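Porin B (Pseudomonas putida, PDB 4GEY) forms an outer-membrane beta-barrel channel that probably carries sugars such as glucose into the periplasm. Local coordinates at residues K283-K288 and K321-V326; K345-F350 and E393-F398; L404-N409 and A428-Q433. The protein carries 2 engineered substitutions. All blocks are in the same frame, centred on the assembly; numbering follows the deposited sequence.

Contacts 2 and 3 are adjoining parts of one barrel wall, about 9 Å apart between centres and coupled where strands 388-399 and 404-414 pair; contact 1 lies on the opposite side of the chain's centre, about 37 to 38 Å from both by centres. Contacts 2 and 3 combine antiparallel backbone ladders with side-chain hydrogen bonds. They turn mostly apolar side chains toward bound detergent, apart from the Tyr396-Asp346 pair in contact 2, and mostly polar ones to the other face; contact 2 is the more buried. Contact 1, only partly buried, has no ladder: a loop before strand 326-337 meets the beginning of strand 282-298 mainly through side chains, a histidine face, a threonine and a lysine.

Contact 1. Residues K283-K288 and K321-V326; sequences KSHSSK and KATNVV
Lys288 reaches over Thr323 to Asn324, and the burial of Lys288 and Asn324 makes this the enclosed half of the contact. The aliphatic chain of the lysine runs past the threonine hydroxyl, with CE 3.2 Å from Thr323 OG1, and bends at its last two torsions to bring NZ to 2.5 Å from Asn324 OD1. The Asn324 amide is held from its other end: ND2 gives a nearly straight hydrogen bond (172°) to Val326 O, lying in the amide plane and on a lone pair of the carbonyl, and also bonds to Trp178 O. Thr323 OG1 itself is hydrogen-bonded to Asp320 OD1. Residues 321-326 form the loop that links neighbouring barrel strands 309-319 and 326-337, while Lys288 and His285 belong to the strand region 282-298, the next one in the wall. Toward the looser side, where His285, Ala322 and Thr323 are partly exposed, the packing is chiefly through methyl groups and the His285 ring. The Ala322 methyl sits over one face of this ring as a CH-pi contact, CB lying 4.0 Å from the ring centroid and shifted toward the rim. Thr323 CG2 approaches at 3.5 Å from His285 CD2, and His285 NE2 is bonded to Asp265 OD2.

Contact 2. Residues K345-F350 and E393-F398; sequences KDDIGF and ELYYGF. With C8E ((hydroxyethyloxy)tri(ethyloxy)octane), chain D; C8E ((hydroxyethyloxy)tri(ethyloxy)octane), chain E.
Tyr395 lays its ring over Gly349 and its hydroxyl on Asp347, while Tyr396, on the opposite face of the sheet, reaches Asp346. Gly349 CA is 3.8 Å from the centroid of the Tyr395 ring and close to the ring normal, a CH-pi contact. At the ring's far end Tyr395 OH donates to Asp347 OD2 (2.9 Å), meeting it from above the carboxylate plane; the two planes are 62° apart. Phe165 packs edge-to-face with Tyr395. Tyr396, with CG anti to the backbone N (chi1 -174°), carries its ring obliquely across toward the neighbouring strand, and its OH gives a hydrogen bond to the anti lone pair of Asp346 OD2 (2.5 Å). Here carboxylate and ring stand almost perpendicular, at 83°, and Ile348 CG1 comes to 3.8 Å from Tyr396 CD2. A phenylalanine here would probably leave Asp346 OD2 without this donor, though Arg343 and the backbone N of His399 still hold the other oxygen. The backbone ladder between strands 347-357 and 388-399 has Asp347-Gly397 and Gly349-Tyr395 as its hydrogen-bonded pairs. Leu394 CD2 lies 3.5 Å from C8 of the C8E detergent of chain D, as expected for the membrane-facing side of a porin barrel. Given the salt bridge to Arg343, Asp346 is probably ionised, and its charge would strengthen the bond from Tyr396 at this detergent-covered surface.

Contact 3. Residues L404-N409 and A428-Q433; sequences LTVRPN and AGLKIQ. With C8E ((hydroxyethyloxy)tri(ethyloxy)octane), chain D.
Thr405 with Gln433, Arg407 with Lys431 and Asn409 with Gly429 are the hydrogen-bonded pairs of this antiparallel hairpin of barrel strands 404-414 and 425-435. Backbone bonds run both ways in each pair. Arg407 O takes two donors on opposite faces of its plane, Lys431 N and Asn409 ND2, the latter at 3.3 Å; Asn409 ND2 also reaches Gln166 OE1, and its OD1 accepts from Gln411 NE2. Among side chains, a bend at the third torsion of Arg407 (chi3 82°) turns the guanidinium toward Gln433. NH1 donates to Gln433 OE1 (2.5 Å, 143°), which lies near the guanidinium plane, while NH1 stands above the amide's carbonyl plane; the two flat groups are 90° apart. Thr405 CG2 lies over one guanidinium face, toward its rim. Apolar contacts fill the other side: Leu430 CD1 touches Val406 CG1 and Pro408 CD, each at 3.9 Å, and Leu404 CD2 meets Ile432 CG2 at 4.0 Å. C5 of the C8E detergent of chain D is 3.7 Å from Pro408 CB. Lys431 extends to a salt bridge with Glu121, which lines the glucose pocket, and to the carbonyls of Phe165 and Cys163. The detergent-covered face is thus apolar, while the opposite face, which probably lines the channel, sets Lys431 where its charge may influence the sugar site.

Contact 1. Residues K283-K288 and K321-V326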
loop_
_atom_site.group_PDB
_atom_site.type_symbol
_atom_site.label_atom_id
_atom_site.label_comp_id
_atom_site.label_asym_id
_atom_site.label_seq_id
_atom_site.Cartn_x
_atom_site.Cartn_y
_atom_site.Cartn_z
ATOM N N LYS A 283 26.989 0.962 11.372
ATOM C CA LYS A 283 27.663 0.359 10.234
ATOM C C LYS A 283 26.748 0.560 9.035
ATOM O O LYS A 283 25.519 0.487 9.157
ATOM C CB LYS A 283 27.933 -1.129 10.482
ATOM C CG LYS A 283 28.010 -1.988 9.232
ATOM C CD LYS A 283 29.060 -3.079 9.394
ATOM C CE LYS A 283 28.842 -3.897 10.666
ATOM N NZ LYS A 283 29.950 -4.871 10.894
ATOM N N SER A 284 27.339 0.849 7.886
ATOM C CA SER A 284 26.561 1.084 6.686
ATOM C C SER A 284 26.693 -0.121 5.745
ATOM O O SER A 284 27.771 -0.705 5.619
ATOM C CB SER A 284 27.020 2.377 6.016
ATOM O OG SER A 284 26.189 2.704 4.926
ATOM N N HIS A 285 25.586 -0.509 5.117
ATOM C CA HIS A 285 25.586 -1.589 4.146
ATOM C C HIS A 285 25.273 -0.997 2.782
ATOM O O HIS A 285 24.532 -0.015 2.667
ATOM C CB HIS A 285 24.549 -2.659 4.503
ATOM C CG HIS A 285 24.743 -3.264 5.860
ATOM N ND1 HIS A 285 25.473 -4.415 6.065
ATOM C CD2 HIS A 285 24.304 -2.874 7.081
ATOM C CE1 HIS A 285 25.483 -4.705 7.354
ATOM N NE2 HIS A 285 24.783 -3.784 7.993
ATOM N N SER A 286 25.841 -1.593 1.739
ATOM C CA SER A 286 25.693 -1.038 0.404
ATOM C C SER A 286 24.334 -1.343 -0.243
ATOM O O SER A 286 24.056 -0.884 -1.353
ATOM C CB SER A 286 26.842 -1.495 -0.488
ATOM O OG SER A 286 26.828 -2.898 -0.633
ATOM N N SER A 287 23.480 -2.084 0.461
ATOM C CA SER A 287 22.180 -2.457 -0.091
ATOM C C SER A 287 21.144 -2.908 0.943
ATOM O O SER A 287 21.461 -3.140 2.119
ATOM C CB SER A 287 22.361 -3.587 -1.107
ATOM O OG SER A 287 22.461 -4.852 -0.462
ATOM N N LYS A 288 19.903 -3.038 0.474
ATOM C CA LYS A 288 18.831 -3.724 1.200
ATOM C C LYS A 288 18.279 -4.751 0.223
ATOM O O LYS A 288 18.514 -4.631 -0.983
ATOM C CB LYS A 288 17.722 -2.749 1.600
ATOM C CG LYS A 288 18.189 -1.549 2.406
ATOM C CD LYS A 288 17.027 -0.660 2.826
ATOM C CE LYS A 288 16.664 -0.853 4.289
ATOM N NZ LYS A 288 15.687 -1.951 4.518
ATOM N N LYS A 321 17.633 -8.817 7.720
ATOM C CA LYS A 321 17.840 -8.619 9.156
ATOM C C LYS A 321 18.845 -7.512 9.456
ATOM O O LYS A 321 18.811 -6.918 10.526
ATOM C CB LYS A 321 18.321 -9.907 9.831
ATOM C CG LYS A 321 17.324 -11.074 9.854
ATOM C CD LYS A 321 16.191 -10.890 10.882
ATOM C CE LYS A 321 15.956 -12.147 11.750
ATOM N NZ LYS A 321 15.586 -13.394 11.015
ATOM N N ALA A 322 19.745 -7.237 8.524
ATOM C CA ALA A 322 20.773 -6.230 8.762
ATOM C C ALA A 322 20.195 -4.836 8.999
ATOM O O ALA A 322 20.560 -4.175 9.980
ATOM C CB ALA A 322 21.805 -6.209 7.630
ATOM N N THR A 323 19.286 -4.407 8.123
ATOM C CA THR A 323 18.898 -2.996 8.053
ATOM C C THR A 323 17.409 -2.662 8.246
ATOM O O THR A 323 17.065 -1.525 8.536
ATOM C CB THR A 323 19.347 -2.383 6.713
ATOM O OG1 THR A 323 18.589 -2.960 5.639
ATOM C CG2 THR A 323 20.827 -2.623 6.483
ATOM N N ASN A 324 16.541 -3.650 8.082
ATOM C CA ASN A 324 15.106 -3.424 8.065
ATOM C C ASN A 324 14.440 -3.585 9.434
ATOM O O ASN A 324 14.644 -4.595 10.107
ATOM C CB ASN A 324 14.472 -4.394 7.078
ATOM C CG ASN A 324 13.332 -3.770 6.311
ATOM O OD1 ASN A 324 13.553 -2.926 5.439
ATOM N ND2 ASN A 324 12.103 -4.179 6.630
ATOM N N VAL A 325 13.639 -2.599 9.840
ATOM C CA VAL A 325 12.998 -2.623 11.160
ATOM C C VAL A 325 11.980 -3.754 11.259
ATOM O O VAL A 325 12.013 -4.552 12.208
ATOM C CB VAL A 325 12.282 -1.297 11.495
ATOM C CG1 VAL A 325 11.571 -1.417 12.817
ATOM C CG2 VAL A 325 13.259 -0.138 11.535
ATOM N N VAL A 326 11.069 -3.811 10.284
ATOM C CA VAL A 326 10.195 -4.967 10.123
ATOM C C VAL A 326 10.976 -6.156 9.562
ATOM O O VAL A 326 11.539 -6.100 8.472
ATOM C CB VAL A 326 9.047 -4.679 9.199
ATOM C CG1 VAL A 326 8.198 -5.940 9.020
ATOM C CG2 VAL A 326 8.230 -3.521 9.746
#

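Contact 2. Residues K345-F350 and E393-F398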
loop_
_atom_site.group_PDB
_atom_site.type_symbol
_atom_site.label_atom_id
_atom_site.label_comp_id
_atom_site.label_asym_id
_atom_site.label_seq_id
_atom_site.Cartn_x
_atom_site.Cartn_y
_atom_site.Cartn_z
ATOM N N LYS A 345 -24.098 -7.346 -5.078
ATOM C CA LYS A 345 -22.843 -6.663 -5.355
ATOM C C LYS A 345 -22.128 -6.203 -4.087
ATOM O O LYS A 345 -21.045 -5.631 -4.176
ATOM C CB LYS A 345 -23.054 -5.480 -6.302
ATOM C CG LYS A 345 -23.566 -5.864 -7.670
ATOM C CD LYS A 345 -23.497 -4.685 -8.620
ATOM C CE LYS A 345 -23.691 -5.114 -10.067
ATOM N NZ LYS A 345 -23.601 -3.943 -10.985
ATOM N N ASP A 346 -22.726 -6.449 -2.919
ATOM C CA ASP A 346 -22.094 -6.095 -1.646
ATOM C C ASP A 346 -20.981 -7.077 -1.295
ATOM O O ASP A 346 -20.966 -8.208 -1.779
ATOM C CB ASP A 346 -23.113 -6.085 -0.505
ATOM C CG ASP A 346 -23.980 -4.837 -0.493
ATOM O OD1 ASP A 346 -23.786 -3.949 -1.353
ATOM O OD2 ASP A 346 -24.853 -4.747 0.394
ATOM N N ASP A 347 -20.050 -6.660 -0.447
ATOM C CA ASP A 347 -18.997 -7.576 -0.014
ATOM C C ASP A 347 -18.712 -7.541 1.490
ATOM O O ASP A 347 -18.972 -6.546 2.181
ATOM C CB ASP A 347 -17.724 -7.447 -0.869
ATOM C CG ASP A 347 -17.015 -6.112 -0.699
ATOM O OD1 ASP A 347 -17.688 -5.103 -0.390
ATOM O OD2 ASP A 347 -15.773 -6.064 -0.891
ATOM N N ILE A 348 -18.236 -8.674 1.996
ATOM C CA ILE A 348 -17.856 -8.795 3.393
ATOM C C ILE A 348 -16.379 -9.136 3.462
ATOM O O ILE A 348 -15.949 -10.122 2.879
ATOM C CB ILE A 348 -18.639 -9.908 4.079
ATOM C CG1 ILE A 348 -20.123 -9.592 4.055
ATOM C CG2 ILE A 348 -18.196 -10.038 5.518
ATOM C CD1 ILE A 348 -20.972 -10.652 4.671
ATOM N N GLY A 349 -15.596 -8.323 4.162
ATOM C CA GLY A 349 -14.175 -8.584 4.276
ATOM C C GLY A 349 -13.723 -8.913 5.686
ATOM O O GLY A 349 -14.267 -8.387 6.662
ATOM N N PHE A 350 -12.727 -9.791 5.796
ATOM C CA PHE A 350 -12.038 -10.000 7.057
ATOM C C PHE A 350 -10.571 -10.332 6.835
ATOM O O PHE A 350 -10.243 -11.178 6.006
ATOM C CB PHE A 350 -12.687 -11.103 7.866
ATOM C CG PHE A 350 -11.906 -11.467 9.077
ATOM C CD1 PHE A 350 -11.875 -10.615 10.165
ATOM C CD2 PHE A 350 -11.172 -12.638 9.122
ATOM C CE1 PHE A 350 -11.133 -10.929 11.285
ATOM C CE2 PHE A 350 -10.437 -12.963 10.234
ATOM C CZ PHE A 350 -10.413 -12.106 11.321
ATOM N N GLU A 393 -9.221 -6.441 10.436
ATOM C CA GLU A 393 -10.356 -5.654 9.982
ATOM C C GLU A 393 -11.516 -6.547 9.551
ATOM O O GLU A 393 -11.335 -7.576 8.900
ATOM C CB GLU A 393 -9.933 -4.721 8.840
ATOM C CG GLU A 393 -11.043 -3.811 8.285
ATOM C CD GLU A 393 -10.532 -2.812 7.232
ATOM O OE1 GLU A 393 -9.307 -2.540 7.207
ATOM O OE2 GLU A 393 -11.347 -2.301 6.425
ATOM N N LEU A 394 -12.716 -6.161 9.941
ATOM C CA LEU A 394 -13.915 -6.762 9.383
ATOM C C LEU A 394 -14.725 -5.622 8.767
ATOM O O LEU A 394 -14.951 -4.598 9.421
ATOM C CB LEU A 394 -14.707 -7.477 10.469
ATOM C CG LEU A 394 -16.176 -7.740 10.158
ATOM C CD1 LEU A 394 -16.286 -8.729 9.010
ATOM C CD2 LEU A 394 -16.948 -8.217 11.406
ATOM N N TYR A 395 -15.130 -5.771 7.508
ATOM C CA TYR A 395 -15.890 -4.709 6.867
ATOM C C TYR A 395 -17.110 -5.204 6.106
ATOM O O TYR A 395 -17.249 -6.396 5.837
ATOM C CB TYR A 395 -14.992 -3.826 5.978
ATOM C CG TYR A 395 -14.567 -4.406 4.626
ATOM C CD1 TYR A 395 -15.481 -4.572 3.594
ATOM C CD2 TYR A 395 -13.246 -4.721 4.367
ATOM C CE1 TYR A 395 -15.111 -5.066 2.384
ATOM C CE2 TYR A 395 -12.857 -5.218 3.138
ATOM C CZ TYR A 395 -13.799 -5.390 2.150
ATOM O OH TYR A 395 -13.450 -5.890 0.911
ATOM N N TYR A 396 -17.987 -4.266 5.755
ATOM C CA TYR A 396 -19.134 -4.554 4.893
ATOM C C TYR A 396 -19.225 -3.446 3.842
ATOM O O TYR A 396 -19.331 -2.268 4.182
ATOM C CB TYR A 396 -20.444 -4.657 5.695
ATOM C CG TYR A 396 -21.610 -5.097 4.833
ATOM C CD1 TYR A 396 -22.212 -4.213 3.937
ATOM C CD2 TYR A 396 -22.097 -6.406 4.885
ATOM C CE1 TYR A 396 -23.261 -4.619 3.118
ATOM C CE2 TYR A 396 -23.155 -6.821 4.072
ATOM C CZ TYR A 396 -23.722 -5.921 3.191
ATOM O OH TYR A 396 -24.753 -6.295 2.376
ATOM N N GLY A 397 -19.193 -3.818 2.568
ATOM C CA GLY A 397 -19.245 -2.833 1.501
ATOM C C GLY A 397 -20.622 -2.717 0.875
ATOM O O GLY A 397 -21.079 -3.663 0.239
ATOM N N PHE A 398 -21.296 -1.578 1.053
ATOM C CA PHE A 398 -22.567 -1.367 0.361
ATOM C C PHE A 398 -22.260 -0.854 -1.025
ATOM O O PHE A 398 -21.559 0.148 -1.189
ATOM C CB PHE A 398 -23.477 -0.348 1.061
ATOM C CG PHE A 398 -23.848 -0.711 2.468
ATOM C CD1 PHE A 398 -24.979 -1.469 2.729
ATOM C CD2 PHE A 398 -23.076 -0.265 3.544
ATOM C CE1 PHE A 398 -25.331 -1.791 4.047
ATOM C CE2 PHE A 398 -23.422 -0.578 4.858
ATOM C CZ PHE A 398 -24.547 -1.340 5.109
HETATM C C1 C8E D . -18.912 2.432 11.127
HETATM C C2 C8E D . -18.453 1.566 12.298
HETATM C C3 C8E D . -19.408 0.396 12.513
HETATM C C4 C8E D . -18.654 -0.923 12.370
HETATM C C5 C8E D . -18.972 -1.646 11.056
HETATM C C6 C8E D . -19.392 -3.104 11.258
HETATM C C7 C8E D . -18.940 -4.001 10.108
HETATM C C8 C8E D . -18.978 -5.469 10.521
HETATM O O9 C8E D . -20.146 -6.138 10.065
HETATM C C10 C8E D . -19.897 -7.241 9.203
HETATM C C11 C8E D . -20.946 -8.350 9.380
HETATM O O12 C8E D . -22.283 -7.899 9.206
HETATM C C13 C8E D . -23.115 -8.873 8.578
HETATM C C14 C8E D . -24.324 -8.243 7.866
HETATM O O15 C8E D . -25.423 -9.141 7.805
HETATM C C16 C8E D . -25.928 -9.341 6.494
HETATM C C17 C8E D . -27.384 -8.890 6.349
HETATM O O18 C8E D . -27.846 -9.098 5.020
HETATM C C19 C8E D . -28.911 -10.024 4.887
HETATM C C20 C8E D . -29.733 -9.650 3.655
HETATM O O21 C8E D . -31.112 -9.871 3.855
HETATM C C10 C8E E . -31.784 -6.792 3.646
HETATM C C11 C8E E . -31.209 -5.382 3.542
HETATM O O12 C8E E . -29.797 -5.402 3.568
HETATM C C13 C8E E . -29.273 -5.828 4.812
HETATM C C14 C8E E . -28.242 -4.835 5.349
HETATM O O15 C8E E . -26.990 -5.481 5.462
HETATM C C16 C8E E . -26.432 -5.442 6.762
HETATM C C17 C8E E . -25.799 -4.086 7.081
HETATM O O18 C8E E . -24.697 -4.269 7.952
HETATM C C19 C8E E . -23.729 -3.249 7.857
HETATM C C20 C8E E . -23.118 -3.009 9.232
HETATM O O21 C8E E . -23.498 -1.740 9.714
#

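Contact 3. Residues L404-N409 and A428-Q433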
loop_
_atom_site.group_PDB
_atom_site.type_symbol
_atom_site.label_atom_id
_atom_site.label_comp_id
_atom_site.label_asym_id
_atom_site.label_seq_id
_atom_site.Cartn_x
_atom_site.Cartn_y
_atom_site.Cartn_z
ATOM N N LEU A 404 -20.394 4.704 -6.476
ATOM C CA LEU A 404 -20.319 4.953 -5.040
ATOM C C LEU A 404 -20.358 3.660 -4.229
ATOM O O LEU A 404 -21.305 2.879 -4.334
ATOM C CB LEU A 404 -21.464 5.869 -4.601
ATOM C CG LEU A 404 -21.319 6.746 -3.336
ATOM C CD1 LEU A 404 -22.579 6.720 -2.487
ATOM C CD2 LEU A 404 -20.105 6.424 -2.494
ATOM N N THR A 405 -19.329 3.445 -3.416
ATOM C CA THR A 405 -19.302 2.344 -2.462
ATOM C C THR A 405 -18.995 2.897 -1.072
ATOM O O THR A 405 -18.115 3.737 -0.897
ATOM C CB THR A 405 -18.241 1.258 -2.830
ATOM O OG1 THR A 405 -18.440 0.819 -4.178
ATOM C CG2 THR A 405 -18.347 0.053 -1.887
ATOM N N VAL A 406 -19.715 2.400 -0.083
ATOM C CA VAL A 406 -19.590 2.875 1.282
ATOM C C VAL A 406 -19.298 1.659 2.134
ATOM O O VAL A 406 -20.118 0.728 2.175
ATOM C CB VAL A 406 -20.932 3.548 1.722
ATOM C CG1 VAL A 406 -21.018 3.695 3.218
ATOM C CG2 VAL A 406 -21.096 4.893 1.035
ATOM N N ARG A 407 -18.133 1.614 2.782
ATOM C CA ARG A 407 -17.873 0.466 3.669
ATOM C C ARG A 407 -17.478 0.771 5.094
ATOM O O ARG A 407 -16.340 1.122 5.374
ATOM C CB ARG A 407 -16.942 -0.604 3.060
ATOM C CG ARG A 407 -15.774 -0.119 2.297
ATOM C CD ARG A 407 -14.863 -1.279 1.960
ATOM N NE ARG A 407 -15.306 -2.023 0.787
ATOM C CZ ARG A 407 -15.095 -1.626 -0.465
ATOM N NH1 ARG A 407 -14.456 -0.487 -0.696
ATOM N NH2 ARG A 407 -15.522 -2.357 -1.484
ATOM N N PRO A 408 -18.445 0.639 6.008
ATOM C CA PRO A 408 -18.131 0.640 7.436
ATOM C C PRO A 408 -17.228 -0.536 7.763
ATOM O O PRO A 408 -17.325 -1.609 7.144
ATOM C CB PRO A 408 -19.502 0.450 8.099
ATOM C CG PRO A 408 -20.412 -0.048 7.005
ATOM C CD PRO A 408 -19.895 0.583 5.758
ATOM N N ASN A 409 -16.349 -0.333 8.731
ATOM C CA ASN A 409 -15.456 -1.392 9.158
ATOM C C ASN A 409 -15.130 -1.315 10.638
ATOM O O ASN A 409 -15.322 -0.281 11.286
ATOM C CB ASN A 409 -14.175 -1.377 8.329
ATOM C CG ASN A 409 -13.466 -0.045 8.379
ATOM O OD1 ASN A 409 -12.495 0.128 9.118
ATOM N ND2 ASN A 409 -13.941 0.908 7.586
ATOM N N ALA A 428 -13.359 2.178 15.079
ATOM C CA ALA A 428 -14.462 2.209 14.136
ATOM C C ALA A 428 -14.045 3.010 12.913
ATOM O O ALA A 428 -13.533 4.127 13.036
ATOM C CB ALA A 428 -15.677 2.831 14.776
ATOM N N GLY A 429 -14.254 2.433 11.733
ATOM C CA GLY A 429 -13.908 3.108 10.503
ATOM C C GLY A 429 -15.079 3.205 9.548
ATOM O O GLY A 429 -16.035 2.447 9.656
ATOM N N LEU A 430 -15.006 4.163 8.631
ATOM C CA LEU A 430 -15.941 4.266 7.518
ATOM C C LEU A 430 -15.126 4.639 6.286
ATOM O O LEU A 430 -14.422 5.657 6.267
ATOM C CB LEU A 430 -17.019 5.328 7.787
ATOM C CG LEU A 430 -18.046 5.541 6.658
ATOM C CD1 LEU A 430 -18.731 4.224 6.314
ATOM C CD2 LEU A 430 -19.097 6.591 6.998
ATOM N N LYS A 431 -15.196 3.809 5.259
ATOM C CA LYS A 431 -14.416 4.067 4.059
ATOM C C LYS A 431 -15.349 4.297 2.890
ATOM O O LYS A 431 -16.282 3.528 2.670
ATOM C CB LYS A 431 -13.437 2.915 3.778
ATOM C CG LYS A 431 -12.629 3.111 2.522
ATOM C CD LYS A 431 -11.398 2.209 2.481
ATOM C CE LYS A 431 -10.699 2.330 1.137
ATOM N NZ LYS A 431 -9.363 1.698 1.117
ATOM N N ILE A 432 -15.094 5.374 2.162
ATOM C CA ILE A 432 -15.911 5.774 1.026
ATOM C C ILE A 432 -15.075 5.817 -0.247
ATOM O O ILE A 432 -13.965 6.366 -0.251
ATOM C CB ILE A 432 -16.487 7.179 1.236
ATOM C CG1 ILE A 432 -17.465 7.196 2.399
ATOM C CG2 ILE A 432 -17.171 7.675 -0.029
ATOM C CD1 ILE A 432 -18.300 8.454 2.413
ATOM N N GLN A 433 -15.607 5.249 -1.326
ATOM C CA GLN A 433 -14.944 5.298 -2.621
ATOM C C GLN A 433 -15.909 5.793 -3.662
ATOM O O GLN A 433 -17.006 5.270 -3.788
ATOM C CB GLN A 433 -14.438 3.921 -3.024
ATOM C CG GLN A 433 -13.340 3.392 -2.145
ATOM C CD GLN A 433 -13.108 1.914 -2.365
ATOM O OE1 GLN A 433 -14.055 1.157 -2.574
ATOM N NE2 GLN A 433 -11.849 1.492 -2.333
HETATM C C1 C8E D . -18.912 2.432 11.127
HETATM C C2 C8E D . -18.453 1.566 12.298
HETATM C C3 C8E D . -19.408 0.396 12.513
HETATM C C4 C8E D . -18.654 -0.923 12.370
HETATM C C5 C8E D . -18.972 -1.646 11.056
HETATM C C6 C8E D . -19.392 -3.104 11.258
HETATM C C7 C8E D . -18.940 -4.001 10.108
HETATM C C8 C8E D . -18.978 -5.469 10.521
HETATM O O9 C8E D . -20.146 -6.138 10.065
HETATM C C10 C8E D . -19.897 -7.241 9.203
HETATM C C11 C8E D . -20.946 -8.350 9.380
HETATM O O12 C8E D . -22.283 -7.899 9.206
HETATM C C13 C8E D . -23.115 -8.873 8.578
HETATM C C14 C8E D . -24.324 -8.243 7.866
HETATM O O15 C8E D . -25.423 -9.141 7.805
HETATM C C16 C8E D . -25.928 -9.341 6.494
HETATM C C17 C8E D . -27.384 -8.890 6.349
HETATM O O18 C8E D . -27.846 -9.098 5.020
HETATM C C19 C8E D . -28.911 -10.024 4.887
HETATM C C20 C8E D . -29.733 -9.650 3.655
HETATM O O21 C8E D . -31.112 -9.871 3.855
#